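Local atomic coordinates of alpha-amylase inhibitor 0.19 (Triticum aestivum, PDB entry 1HSS), a protein that inhibits alpha-amylases, including those of animals, as a disulfide-rich homodimeric protein of the wheat kernel and a member of the cereal trypsin/alpha-amylase inhibitor family. Residues Pro22-Gln27 and Tyr58-Ser63. Residues are numbered along the deposited sequence; the frame is centred on the assembly and turned at random.
Sequences PLLRLQ and YSMLDS
Leu-24 faces Met-60 and Leu-61 through methyl groups alone, and no ring or amide plane lies between them; the flat groups of the pair sit off the interface. The ring of Tyr-58 stacks edge-to-face with Tyr-121, and the carbonyl plane of Ser-59 has a donor on each face: Ser-63 N from one, at 3.0 Å from Ser-59 O, and Ser-63 OG from the other, at 2.7 Å from the same oxygen. OG lies 29° out of that plane; chi1 of -51° folds the hydroxyl back onto its own helix. Between the helices, one branch of Leu-24 does all the touching. Its CD2 meets CE of Met-60 at 3.7 Å and CD1 of Leu-61, more loosely, at 4.2 Å. Met-60 CE and Leu-61 CD1 are 5.5 Å apart, and CD2 touches both from one corner, the two directions nearly at right angles. Met-60 reaches this spot by running out nearly extended, then bending at its last torsion (chi3 71°), which brings CE rather than SD up to the leucine. Leu-61 lies at about a right angle to Leu-24. The contact is small, burying 97 Å² in all, with the CA atoms of Leu-24 and Leu-61 9.1 Å apart, yet all three residues are buried. It joins helices 20-27 and 53-67 in the helical, disulfide-braced fold of the prolamin clan, where Cys-20 is bonded to Cys-41 and Cys-54 to Cys-115. Helix 85-92 closes over the leucines, with Thr-91 and Ala-92 against Leu-24 and Val-88 against Leu-61, while Phe-80 and Met-64 also touch Leu-24. Toward the dimer partner, Gln-27 packs on Tyr-113 of the second subunit.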
loop_
_atom_site.group_PDB
_atom_site.type_symbol
_atom_site.label_atom_id
_atom_site.label_comp_id
_atom_site.label_asym_id
_atom_site.label_seq_id
_atom_site.Cartn_x
_atom_site.Cartn_y
_atom_site.Cartn_z
ATOM N N PRO A 22 -9.226 6.599 -11.702
ATOM C CA PRO A 22 -10.358 6.835 -10.810
ATOM C C PRO A 22 -10.249 6.107 -9.467
ATOM O O PRO A 22 -10.711 6.599 -8.456
ATOM C CB PRO A 22 -11.555 6.353 -11.633
ATOM C CG PRO A 22 -10.973 5.484 -12.690
ATOM C CD PRO A 22 -9.687 6.144 -13.022
ATOM N N LEU A 23 -9.640 4.931 -9.461
ATOM C CA LEU A 23 -9.368 4.216 -8.229
ATOM C C LEU A 23 -8.505 5.049 -7.286
ATOM O O LEU A 23 -8.841 5.207 -6.123
ATOM C CB LEU A 23 -8.650 2.916 -8.541
ATOM C CG LEU A 23 -8.218 2.164 -7.285
ATOM C CD1 LEU A 23 -9.456 1.722 -6.541
ATOM C CD2 LEU A 23 -7.361 0.955 -7.639
ATOM N N LEU A 24 -7.378 5.553 -7.791
ATOM C CA LEU A 24 -6.443 6.369 -7.013
ATOM C C LEU A 24 -7.077 7.650 -6.427
ATOM O O LEU A 24 -6.814 8.016 -5.286
ATOM C CB LEU A 24 -5.222 6.716 -7.880
ATOM C CG LEU A 24 -4.186 7.670 -7.274
ATOM C CD1 LEU A 24 -3.698 7.162 -5.904
ATOM C CD2 LEU A 24 -3.036 7.834 -8.228
ATOM N N ARG A 25 -7.966 8.286 -7.181
ATOM C CA ARG A 25 -8.685 9.470 -6.709
ATOM C C ARG A 25 -9.704 9.216 -5.608
ATOM O O ARG A 25 -9.906 10.081 -4.757
ATOM C CB ARG A 25 -9.364 10.173 -7.873
ATOM C CG ARG A 25 -8.400 10.988 -8.689
ATOM C CD ARG A 25 -9.130 12.102 -9.365
ATOM N NE ARG A 25 -9.350 11.775 -10.759
ATOM C CZ ARG A 25 -8.587 12.230 -11.750
ATOM N NH1 ARG A 25 -7.717 13.230 -11.528
ATOM N NH2 ARG A 25 -8.737 11.726 -12.976
ATOM N N LEU A 26 -10.346 8.046 -5.635
ATOM C CA LEU A 26 -11.209 7.583 -4.540
ATOM C C LEU A 26 -10.415 7.155 -3.296
ATOM O O LEU A 26 -10.697 7.568 -2.168
ATOM C CB LEU A 26 -12.074 6.405 -5.002
ATOM C CG LEU A 26 -13.184 6.665 -6.025
ATOM C CD1 LEU A 26 -13.658 5.344 -6.642
ATOM C CD2 LEU A 26 -14.327 7.395 -5.342
ATOM N N GLN A 27 -9.399 6.342 -3.515
ATOM C CA GLN A 27 -8.596 5.884 -2.418
ATOM C C GLN A 27 -7.862 6.978 -1.678
ATOM O O GLN A 27 -7.714 6.876 -0.468
ATOM C CB GLN A 27 -7.584 4.876 -2.897
ATOM C CG GLN A 27 -8.165 3.546 -3.249
ATOM C CD GLN A 27 -7.070 2.538 -3.498
ATOM O OE1 GLN A 27 -6.988 1.520 -2.814
ATOM N NE2 GLN A 27 -6.166 2.858 -4.413
ATOM N N TYR A 58 4.059 4.443 -12.161
ATOM C CA TYR A 58 4.852 5.677 -12.171
ATOM C C TYR A 58 4.411 6.619 -13.306
ATOM O O TYR A 58 4.136 7.800 -13.083
ATOM C CB TYR A 58 6.326 5.316 -12.324
ATOM C CG TYR A 58 7.251 6.420 -11.948
ATOM C CD1 TYR A 58 7.566 7.420 -12.854
ATOM C CD2 TYR A 58 7.810 6.475 -10.693
ATOM C CE1 TYR A 58 8.422 8.459 -12.517
ATOM C CE2 TYR A 58 8.660 7.507 -10.335
ATOM C CZ TYR A 58 8.969 8.503 -11.252
ATOM O OH TYR A 58 9.825 9.540 -10.917
ATOM N N SER A 59 4.294 6.057 -14.507
ATOM C CA SER A 59 3.821 6.759 -15.699
ATOM C C SER A 59 2.440 7.362 -15.496
ATOM O O SER A 59 2.191 8.494 -15.896
ATOM C CB SER A 59 3.789 5.791 -16.897
ATOM O OG SER A 59 3.220 6.374 -18.057
ATOM N N MET A 60 1.519 6.574 -14.946
ATOM C CA MET A 60 0.165 7.048 -14.624
ATOM C C MET A 60 0.150 8.257 -13.673
ATOM O O MET A 60 -0.468 9.270 -13.976
ATOM C CB MET A 60 -0.651 5.913 -14.004
ATOM C CG MET A 60 -2.084 6.289 -13.648
ATOM S SD MET A 60 -2.842 5.196 -12.426
ATOM C CE MET A 60 -1.972 5.663 -11.055
ATOM N N LEU A 61 0.851 8.136 -12.538
ATOM C CA LEU A 61 0.957 9.185 -11.523
ATOM C C LEU A 61 1.584 10.458 -12.075
ATOM O O LEU A 61 1.156 11.556 -11.745
ATOM C CB LEU A 61 1.802 8.684 -10.356
ATOM C CG LEU A 61 1.924 9.673 -9.210
ATOM C CD1 LEU A 61 0.536 9.941 -8.665
ATOM C CD2 LEU A 61 2.848 9.116 -8.149
ATOM N N ASP A 62 2.662 10.292 -12.831
ATOM C CA ASP A 62 3.331 11.397 -13.489
ATOM C C ASP A 62 2.393 12.135 -14.467
ATOM O O ASP A 62 2.224 13.346 -14.381
ATOM C CB ASP A 62 4.583 10.865 -14.207
ATOM C CG ASP A 62 5.438 11.975 -14.812
ATOM O OD1 ASP A 62 6.143 12.683 -14.055
ATOM O OD2 ASP A 62 5.408 12.132 -16.052
ATOM N N SER A 63 1.695 11.392 -15.318
ATOM C CA SER A 63 0.669 11.986 -16.182
ATOM C C SER A 63 -0.416 12.754 -15.420
ATOM O O SER A 63 -0.845 13.818 -15.852
ATOM C CB SER A 63 -0.009 10.915 -17.039
ATOM O OG SER A 63 0.951 10.130 -17.707
#